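Long-range contacts in kappa-carrageenase (Pseudoalteromonas carrageenovora, PDB 1DYP), which hydrolyses internal beta-1,4 linkages of kappa-carrageenan, between D-galactose 4-sulfate and 3,6-anhydro-D-galactose, as a family 16 glycoside hydrolase, here its catalytic domain: residues A[20-25]-A[264-269]; A[101-106]-A[192-197]. The protein carries 1 engineered substitution. All coordinates share one frame; numbering follows the deposited sequence.

Interaction 1: A[20-25]-A[264-269]; sequences SDEFNV and YVRTWV. With CD (cadmium ion), chain C.
Glu22 lays its carboxylate against the side of Arg266, the two flat groups nearly coplanar at 25°. The grip is side-on: Arg266 NE gives its hydrogen to Glu22 OE2 at 2.8 Å on the syn lone pair, and Arg266 NH2 reaches Glu22 OE1 at 2.9 Å, both bonds almost straight. The glutamate chain bends at its second torsion (chi2 -64°), which brings the carboxylate toward Arg266, alongside the Tyr264 side chain, while the arginine runs extended from CG to NE to meet it. One face of the guanidinium rests on the Tyr264 ring, with Arg266 CZ 3.4 Å above the ring centre. A lysine in place of Arg266 would probably keep one charged contact at most, leaving the second carboxylate oxygen without its N-H and the Tyr264 face without its flat cover.

Next to this pair the backbones form a single antiparallel bridge, a hydrogen-bonded pair: Asp21 N bonds to Val265 O at 2.8 Å and Val265 N returns to Asp21 O. Water 1 donates to both Glu22 OE2 and Val265 O, joining salt bridge to backbone. Ser20 OG accepts from Thr267 N at 2.9 Å and has a second partner in Gln16 O. Phe23, buried, packs its CE2 on Val265 CG1 at 3.7 Å, and an Asx turn, Phe23 N to Asp21 OD1, shapes the loop there. Glu22 O binds cadmium at 2.4 Å together with Gly53 and Asp263; water 2, also a ligand, donates to Glu22 OE1.

In the family 16 beta-sandwich (jelly-roll), the loop after strand 13-15 is thus fastened at a cadmium site along strand 258-270, whose Tyr264 and Arg266 bond to strand 98-105, while Phe23 and Val265 pack on Leu229 and Leu227 of strand 225-233.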
ATOM      1  N   SER A  20      -0.960   4.216 -14.543  1.00  8.16           N
ATOM      2  CA  SER A  20      -2.172   3.506 -14.928  1.00  7.96           C
ATOM      3  C   SER A  20      -1.782   2.275 -15.734  1.00  7.90           C
ATOM      4  O   SER A  20      -0.859   2.326 -16.549  1.00  8.20           O
ATOM      5  CB  SER A  20      -3.073   4.413 -15.773  1.00  7.89           C
ATOM      6  OG  SER A  20      -3.442   5.578 -15.051  1.00  7.49           O
ATOM      7  N   ASP A  21      -2.477   1.169 -15.504  1.00  7.51           N
ATOM      8  CA  ASP A  21      -2.181  -0.061 -16.225  1.00  7.48           C
ATOM      9  C   ASP A  21      -3.396  -0.980 -16.169  1.00  7.57           C
ATOM     10  O   ASP A  21      -4.002  -1.143 -15.115  1.00  7.41           O
ATOM     11  CB  ASP A  21      -0.975  -0.763 -15.589  1.00  7.53           C
ATOM     12  CG  ASP A  21      -0.223  -1.655 -16.569  1.00  7.38           C
ATOM     13  OD1 ASP A  21      -0.870  -2.352 -17.380  1.00  7.97           O
ATOM     14  OD2 ASP A  21       1.022  -1.668 -16.519  1.00  7.87           O
ATOM     15  N   GLU A  22      -3.755  -1.566 -17.308  1.00  7.56           N
ATOM     16  CA  GLU A  22      -4.890  -2.486 -17.364  1.00  7.78           C
ATOM     17  C   GLU A  22      -4.368  -3.912 -17.185  1.00  7.80           C
ATOM     18  O   GLU A  22      -5.129  -4.876 -17.175  1.00  7.66           O
ATOM     19  CB  GLU A  22      -5.633  -2.347 -18.696  1.00  8.25           C
ATOM     20  CG  GLU A  22      -6.291  -0.989 -18.898  1.00  8.50           C
ATOM     21  CD  GLU A  22      -7.381  -0.711 -17.884  1.00  8.82           C
ATOM     22  OE1 GLU A  22      -8.311  -1.538 -17.765  1.00  9.09           O
ATOM     23  OE2 GLU A  22      -7.312   0.334 -17.204  1.00  9.13           O
ATOM     24  N   PHE A  23      -3.050  -4.017 -17.048  1.00  7.78           N
ATOM     25  CA  PHE A  23      -2.357  -5.283 -16.831  1.00  7.91           C
ATOM     26  C   PHE A  23      -2.569  -6.398 -17.849  1.00  8.21           C
ATOM     27  O   PHE A  23      -2.925  -7.533 -17.511  1.00  7.93           O
ATOM     28  CB  PHE A  23      -2.637  -5.779 -15.408  1.00  7.90           C
ATOM     29  CG  PHE A  23      -2.064  -4.877 -14.353  1.00  7.74           C
ATOM     30  CD1 PHE A  23      -0.703  -4.584 -14.351  1.00  7.80           C
ATOM     31  CD2 PHE A  23      -2.881  -4.268 -13.406  1.00  7.60           C
ATOM     32  CE1 PHE A  23      -0.163  -3.693 -13.427  1.00  7.66           C
ATOM     33  CE2 PHE A  23      -2.349  -3.373 -12.473  1.00  7.45           C
ATOM     34  CZ  PHE A  23      -0.993  -3.086 -12.485  1.00  7.52           C
ATOM     35  N   ASN A  24      -2.329  -6.056 -19.107  1.00  8.39           N
ATOM     36  CA  ASN A  24      -2.420  -7.014 -20.190  1.00  8.77           C
ATOM     37  C   ASN A  24      -1.024  -7.610 -20.326  1.00  8.93           C
ATOM     38  O   ASN A  24      -0.857  -8.738 -20.789  1.00  9.36           O
ATOM     39  CB  ASN A  24      -2.837  -6.318 -21.485  1.00  8.79           C
ATOM     40  CG  ASN A  24      -4.257  -5.801 -21.428  1.00  8.83           C
ATOM     41  OD1 ASN A  24      -5.173  -6.533 -21.065  1.00  9.05           O
ATOM     42  ND2 ASN A  24      -4.449  -4.538 -21.790  1.00  9.02           N
ATOM     43  N   VAL A  25      -0.026  -6.835 -19.910  1.00  9.14           N
ATOM     44  CA  VAL A  25       1.365  -7.271 -19.950  1.00  9.50           C
ATOM     45  C   VAL A  25       2.077  -6.789 -18.696  1.00  9.59           C
ATOM     46  O   VAL A  25       1.594  -5.891 -18.006  1.00  9.74           O
ATOM     47  CB  VAL A  25       2.120  -6.695 -21.170  1.00  9.52           C
ATOM     48  CG1 VAL A  25       1.465  -7.167 -22.464  1.00  9.90           C
ATOM     49  CG2 VAL A  25       2.153  -5.176 -21.093  1.00  9.96           C
ATOM     50  N   TYR A 264      -6.849  -3.841 -12.762  1.00  7.77           N
ATOM     51  CA  TYR A 264      -6.337  -2.604 -13.329  1.00  7.86           C
ATOM     52  C   TYR A 264      -6.098  -1.567 -12.249  1.00  7.67           C
ATOM     53  O   TYR A 264      -6.590  -1.692 -11.125  1.00  7.43           O
ATOM     54  CB  TYR A 264      -7.331  -2.035 -14.358  1.00  8.47           C
ATOM     55  CG  TYR A 264      -8.650  -1.546 -13.779  1.00  8.76           C
ATOM     56  CD1 TYR A 264      -8.701  -0.421 -12.951  1.00  9.23           C
ATOM     57  CD2 TYR A 264      -9.848  -2.206 -14.059  1.00  9.34           C
ATOM     58  CE1 TYR A 264      -9.906   0.034 -12.417  1.00  9.65           C
ATOM     59  CE2 TYR A 264     -11.063  -1.757 -13.530  1.00  9.73           C
ATOM     60  CZ  TYR A 264     -11.080  -0.640 -12.711  1.00  9.84           C
ATOM     61  OH  TYR A 264     -12.268  -0.192 -12.180  1.00 10.89           O
ATOM     62  N   VAL A 265      -5.313  -0.557 -12.602  1.00  7.42           N
ATOM     63  CA  VAL A 265      -5.041   0.568 -11.724  1.00  7.44           C
ATOM     64  C   VAL A 265      -5.149   1.771 -12.656  1.00  7.54           C
ATOM     65  O   VAL A 265      -4.588   1.774 -13.752  1.00  7.46           O
ATOM     66  CB  VAL A 265      -3.634   0.492 -11.066  1.00  7.24           C
ATOM     67  CG1 VAL A 265      -2.549   0.345 -12.122  1.00  7.47           C
ATOM     68  CG2 VAL A 265      -3.396   1.739 -10.218  1.00  7.56           C
ATOM     69  N   ARG A 266      -5.918   2.769 -12.239  1.00  7.62           N
ATOM     70  CA  ARG A 266      -6.119   3.961 -13.051  1.00  7.78           C
ATOM     71  C   ARG A 266      -5.903   5.205 -12.216  1.00  7.92           C
ATOM     72  O   ARG A 266      -6.411   5.309 -11.103  1.00  7.69           O
ATOM     73  CB  ARG A 266      -7.537   3.957 -13.629  1.00  7.81           C
ATOM     74  CG  ARG A 266      -7.779   2.808 -14.591  1.00  7.61           C
ATOM     75  CD  ARG A 266      -9.252   2.575 -14.855  1.00  7.75           C
ATOM     76  NE  ARG A 266      -9.443   1.416 -15.720  1.00  7.68           N
ATOM     77  CZ  ARG A 266     -10.619   0.852 -15.975  1.00  7.88           C
ATOM     78  NH1 ARG A 266     -11.728   1.337 -15.430  1.00  8.04           N
ATOM     79  NH2 ARG A 266     -10.684  -0.201 -16.782  1.00  8.24           N
ATOM     80  N   THR A 267      -5.140   6.148 -12.760  1.00  8.08           N
ATOM     81  CA  THR A 267      -4.858   7.398 -12.070  1.00  8.70           C
ATOM     82  C   THR A 267      -5.204   8.560 -12.988  1.00  9.23           C
ATOM     83  O   THR A 267      -4.814   8.572 -14.154  1.00  9.10           O
ATOM     84  CB  THR A 267      -3.377   7.489 -11.679  1.00  8.63           C
ATOM     85  OG1 THR A 267      -3.048   6.392 -10.818  1.00  8.31           O
ATOM     86  CG2 THR A 267      -3.093   8.796 -10.955  1.00  8.94           C
ATOM     87  N   TRP A 268      -5.944   9.524 -12.452  1.00  9.94           N
ATOM     88  CA  TRP A 268      -6.377  10.701 -13.202  1.00 10.89           C
ATOM     89  C   TRP A 268      -6.061  11.983 -12.448  1.00 11.75           C
ATOM     90  O   TRP A 268      -5.996  11.997 -11.222  1.00 11.71           O
ATOM     91  CB  TRP A 268      -7.890  10.700 -13.399  1.00 10.75           C
ATOM     92  CG  TRP A 268      -8.466   9.659 -14.284  1.00 10.63           C
ATOM     93  CD1 TRP A 268      -8.682   9.752 -15.630  1.00 10.68           C
ATOM     94  CD2 TRP A 268      -9.032   8.415 -13.871  1.00 10.46           C
ATOM     95  NE1 TRP A 268      -9.365   8.645 -16.077  1.00 10.67           N
ATOM     96  CE2 TRP A 268      -9.592   7.807 -15.016  1.00 10.57           C
ATOM     97  CE3 TRP A 268      -9.128   7.754 -12.638  1.00 10.47           C
ATOM     98  CZ2 TRP A 268     -10.241   6.571 -14.967  1.00 10.51           C
ATOM     99  CZ3 TRP A 268      -9.773   6.526 -12.588  1.00 10.54           C
ATOM    100  CH2 TRP A 268     -10.323   5.948 -13.746  1.00 10.48           C
ATOM    101  N   VAL A 269      -5.888  13.062 -13.202  1.00 12.82           N
ATOM    102  CA  VAL A 269      -5.652  14.380 -12.627  1.00 13.97           C
ATOM    103  C   VAL A 269      -6.715  15.276 -13.255  1.00 14.94           C
ATOM    104  O   VAL A 269      -6.855  15.325 -14.478  1.00 15.19           O
ATOM    105  CB  VAL A 269      -4.244  14.911 -12.950  1.00 13.87           C
ATOM    106  CG1 VAL A 269      -4.137  16.379 -12.549  1.00 14.08           C
ATOM    107  CG2 VAL A 269      -3.203  14.096 -12.197  1.00 13.79           C
TER
HETATM  108 CD    CD C1299      -7.152  -5.983 -16.724  0.50 13.68          CD
HETATM  109  O   HOH W   1      -5.259   1.863 -16.715  1.00  9.16           O
HETATM  110  O   HOH W   2      -8.585  -4.148 -17.178  1.00  8.82           O
HETATM  111  O   HOH W   3      -7.083  -6.171 -19.037  1.00  8.08           O
HETATM  112  O   HOH W   4      -9.014  -7.573 -17.525  1.00 15.66           O

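Interaction 2: A[101-106]-A[192-197]; sequences EARIKG and FHTYGV
Phe192 sits between two long cationic side chains of the neighbouring strand. Its CB lies over the centre of the Arg103 guanidinium, 3.4 Å from Arg103 CZ, and its ring plane is turned only 19° from that group. The aliphatic base of Lys105 comes over one ring face in a CH-pi contact, Lys105 CB standing 3.7 Å from the Phe192 ring centroid and close to its normal. Farther along the fully extended lysine, CD passes 3.8 Å from Phe192 CE1. Arg103 starts with CG anti to its own nitrogen (chi1 -175°) and then bends, which brings the guanidinium over Phe192 CB; water 5 accepts from Arg103 NE at 2.6 Å.

The Tyr195 ring packs beside Ile104, its CD2 4.0 Å from Ile104 CB, and the carbonyl oxygen of Ile104 meets the ring edge in plane. Water 6 completes this meeting, donating to Ile104 O at 2.7 Å and accepting from Tyr195 OH.

Between the two faces runs an antiparallel ladder. Ala102 with Tyr195 and Ile104 with His193 are the hydrogen-bonded pairs, and Tyr195 N to Ala102 O, 2.9 Å, is nearly straight. Arg103 faces Thr194 in the non-hydrogen-bonded pair between them, and Glu101 faces Gly196 in the next one, beyond Ala102.

Outside this, Arg103 packs on Tyr264 and bonds weakly to Asp263, Phe192 and Lys105 touch Glu261, and Tyr195 touches Phe186 and Pro188. The pair belongs to the family 16 beta-sandwich, the Tyr195 side chain about 9 Å from that of the proton donor Glu142.

Arg103 thus meets Phe192 through its guanidinium face, keeping its edge for polar partners, and apolar and CH-pi contacts add to the backbone bonds. Ile104 O takes two donors, His193 N and water 6, which would probably polarise it.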
ATOM      1  N   GLU A 101      -7.556   4.617  -8.560  1.00  7.97           N
ATOM      2  CA  GLU A 101      -8.465   3.497  -8.411  1.00  8.35           C
ATOM      3  C   GLU A 101      -7.841   2.194  -8.875  1.00  7.92           C
ATOM      4  O   GLU A 101      -7.152   2.147  -9.888  1.00  7.74           O
ATOM      5  CB  GLU A 101      -9.744   3.764  -9.205  1.00  9.22           C
ATOM      6  CG  GLU A 101     -10.751   2.635  -9.193  1.00 10.82           C
ATOM      7  CD  GLU A 101     -12.010   2.994  -9.957  1.00 11.47           C
ATOM      8  OE1 GLU A 101     -12.710   3.941  -9.534  1.00 12.53           O
ATOM      9  OE2 GLU A 101     -12.296   2.333 -10.978  1.00 12.54           O
ATOM     10  N   ALA A 102      -8.073   1.134  -8.112  1.00  7.71           N
ATOM     11  CA  ALA A 102      -7.570  -0.181  -8.475  1.00  7.47           C
ATOM     12  C   ALA A 102      -8.697  -1.175  -8.242  1.00  7.64           C
ATOM     13  O   ALA A 102      -9.445  -1.060  -7.270  1.00  7.50           O
ATOM     14  CB  ALA A 102      -6.352  -0.548  -7.632  1.00  7.70           C
ATOM     15  N   ARG A 103      -8.834  -2.123  -9.160  1.00  7.49           N
ATOM     16  CA  ARG A 103      -9.856  -3.160  -9.065  1.00  7.84           C
ATOM     17  C   ARG A 103      -9.079  -4.355  -8.542  1.00  7.67           C
ATOM     18  O   ARG A 103      -8.274  -4.947  -9.260  1.00  7.60           O
ATOM     19  CB  ARG A 103     -10.451  -3.438 -10.445  1.00  8.25           C
ATOM     20  CG  ARG A 103     -11.602  -4.416 -10.414  1.00  9.22           C
ATOM     21  CD  ARG A 103     -12.639  -4.074 -11.467  1.00 10.58           C
ATOM     22  NE  ARG A 103     -13.817  -4.920 -11.331  1.00 11.01           N
ATOM     23  CZ  ARG A 103     -13.903  -6.164 -11.793  1.00 11.47           C
ATOM     24  NH1 ARG A 103     -12.881  -6.717 -12.434  1.00 11.62           N
ATOM     25  NH2 ARG A 103     -15.011  -6.862 -11.599  1.00 12.39           N
ATOM     26  N   ILE A 104      -9.330  -4.696  -7.282  1.00  7.42           N
ATOM     27  CA  ILE A 104      -8.591  -5.753  -6.608  1.00  7.48           C
ATOM     28  C   ILE A 104      -9.408  -6.886  -6.009  1.00  7.64           C
ATOM     29  O   ILE A 104     -10.529  -6.693  -5.552  1.00  7.50           O
ATOM     30  CB  ILE A 104      -7.757  -5.129  -5.457  1.00  7.44           C
ATOM     31  CG1 ILE A 104      -6.772  -4.108  -6.026  1.00  7.38           C
ATOM     32  CG2 ILE A 104      -7.045  -6.214  -4.659  1.00  7.68           C
ATOM     33  CD1 ILE A 104      -6.134  -3.223  -4.975  1.00  7.38           C
ATOM     34  N   LYS A 105      -8.805  -8.069  -6.016  1.00  8.19           N
ATOM     35  CA  LYS A 105      -9.390  -9.261  -5.423  1.00  8.63           C
ATOM     36  C   LYS A 105      -8.356  -9.667  -4.380  1.00  8.56           C
ATOM     37  O   LYS A 105      -7.179  -9.826  -4.700  1.00  8.23           O
ATOM     38  CB  LYS A 105      -9.543 -10.355  -6.471  1.00  9.40           C
ATOM     39  CG  LYS A 105     -10.124 -11.655  -5.960  1.00 10.74           C
ATOM     40  CD  LYS A 105     -10.287 -12.568  -7.158  1.00 12.02           C
ATOM     41  CE  LYS A 105     -10.829 -13.918  -6.813  1.00 13.35           C
ATOM     42  NZ  LYS A 105     -10.981 -14.673  -8.089  1.00 13.80           N
ATOM     43  N   GLY A 106      -8.788  -9.806  -3.132  1.00  8.67           N
ATOM     44  CA  GLY A 106      -7.864 -10.172  -2.076  1.00  8.82           C
ATOM     45  C   GLY A 106      -7.377 -11.605  -2.153  1.00  8.87           C
ATOM     46  O   GLY A 106      -7.910 -12.415  -2.914  1.00  8.92           O
ATOM     47  N   PHE A 192     -13.687  -9.214  -7.702  1.00  9.66           N
ATOM     48  CA  PHE A 192     -12.975  -7.953  -7.670  1.00  9.11           C
ATOM     49  C   PHE A 192     -13.840  -6.814  -7.170  1.00  8.92           C
ATOM     50  O   PHE A 192     -15.051  -6.798  -7.371  1.00  9.42           O
ATOM     51  CB  PHE A 192     -12.443  -7.618  -9.061  1.00  8.87           C
ATOM     52  CG  PHE A 192     -11.378  -8.556  -9.538  1.00  8.57           C
ATOM     53  CD1 PHE A 192     -11.706  -9.815 -10.033  1.00  8.79           C
ATOM     54  CD2 PHE A 192     -10.039  -8.195  -9.457  1.00  8.56           C
ATOM     55  CE1 PHE A 192     -10.710 -10.702 -10.439  1.00  8.57           C
ATOM     56  CE2 PHE A 192      -9.035  -9.071  -9.860  1.00  8.43           C
ATOM     57  CZ  PHE A 192      -9.371 -10.329 -10.352  1.00  8.64           C
ATOM     58  N   HIS A 193     -13.198  -5.864  -6.505  1.00  8.66           N
ATOM     59  CA  HIS A 193     -13.879  -4.694  -5.978  1.00  8.32           C
ATOM     60  C   HIS A 193     -12.997  -3.498  -6.267  1.00  7.99           C
ATOM     61  O   HIS A 193     -11.794  -3.646  -6.472  1.00  7.62           O
ATOM     62  CB  HIS A 193     -14.116  -4.872  -4.480  1.00  8.67           C
ATOM     63  CG  HIS A 193     -15.021  -6.020  -4.167  1.00  9.15           C
ATOM     64  ND1 HIS A 193     -16.395  -5.900  -4.146  1.00  9.28           N
ATOM     65  CD2 HIS A 193     -14.755  -7.333  -3.967  1.00  9.36           C
ATOM     66  CE1 HIS A 193     -16.935  -7.089  -3.952  1.00  9.45           C
ATOM     67  NE2 HIS A 193     -15.962  -7.976  -3.842  1.00  9.40           N
ATOM     68  N   THR A 194     -13.593  -2.315  -6.301  1.00  7.75           N
ATOM     69  CA  THR A 194     -12.832  -1.116  -6.606  1.00  7.90           C
ATOM     70  C   THR A 194     -12.491  -0.321  -5.362  1.00  7.52           C
ATOM     71  O   THR A 194     -13.349  -0.037  -4.527  1.00  7.91           O
ATOM     72  CB  THR A 194     -13.594  -0.217  -7.592  1.00  8.28           C
ATOM     73  OG1 THR A 194     -14.793   0.267  -6.977  1.00  9.89           O
ATOM     74  CG2 THR A 194     -13.950  -1.007  -8.838  1.00  8.51           C
ATOM     75  N   TYR A 195     -11.216   0.029  -5.258  1.00  7.14           N
ATOM     76  CA  TYR A 195     -10.697   0.783  -4.132  1.00  6.77           C
ATOM     77  C   TYR A 195     -10.085   2.056  -4.692  1.00  6.59           C
ATOM     78  O   TYR A 195      -9.168   2.010  -5.511  1.00  6.75           O
ATOM     79  CB  TYR A 195      -9.641  -0.059  -3.418  1.00  6.68           C
ATOM     80  CG  TYR A 195     -10.209  -1.348  -2.869  1.00  6.19           C
ATOM     81  CD1 TYR A 195     -10.859  -1.376  -1.635  1.00  6.38           C
ATOM     82  CD2 TYR A 195     -10.145  -2.528  -3.610  1.00  6.09           C
ATOM     83  CE1 TYR A 195     -11.434  -2.547  -1.152  1.00  5.91           C
ATOM     84  CE2 TYR A 195     -10.718  -3.711  -3.134  1.00  6.00           C
ATOM     85  CZ  TYR A 195     -11.361  -3.709  -1.906  1.00  6.11           C
ATOM     86  OH  TYR A 195     -11.936  -4.864  -1.430  1.00  6.08           O
ATOM     87  N   GLY A 196     -10.596   3.199  -4.260  1.00  6.38           N
ATOM     88  CA  GLY A 196     -10.065   4.438  -4.782  1.00  6.45           C
ATOM     89  C   GLY A 196      -9.875   5.521  -3.753  1.00  6.40           C
ATOM     90  O   GLY A 196     -10.337   5.423  -2.616  1.00  6.04           O
ATOM     91  N   VAL A 197      -9.168   6.564  -4.160  1.00  6.70           N
ATOM     92  CA  VAL A 197      -8.938   7.692  -3.287  1.00  6.90           C
ATOM     93  C   VAL A 197      -8.788   8.940  -4.135  1.00  7.23           C
ATOM     94  O   VAL A 197      -8.189   8.909  -5.210  1.00  7.24           O
ATOM     95  CB  VAL A 197      -7.669   7.498  -2.416  1.00  7.05           C
ATOM     96  CG1 VAL A 197      -6.416   7.573  -3.272  1.00  7.29           C
ATOM     97  CG2 VAL A 197      -7.639   8.547  -1.314  1.00  7.10           C
TER
HETATM   98  O   HOH W   5     -15.269  -4.119  -9.283  1.00 33.52           O
HETATM   99  O   HOH W   6     -11.441  -6.991  -3.001  1.00  6.75           O

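From the N terminus, the chain passes strand 13-15 and enters the loop 20-25, which waits for its partner until almost the end of the domain. Several strands later the chain reaches strand 98-105; its segment 101-106 meets 192-197 to close an 85-residue loop, interaction 2. Only then does the chain return along strand 258-270, where 264-269 closes the much longer loop of interaction 1, so the smaller closure lies wholly within the larger. Strands 258-270 and 98-105 are antiparallel neighbours: Arg266 N lies 2.7 Å from Glu101 O, and Tyr264 OH 2.8 Å from Glu101 OE2, both probable hydrogen bonds. Together they run an unbroken connection from the N-terminal loop, through two strands, to strand 193-199.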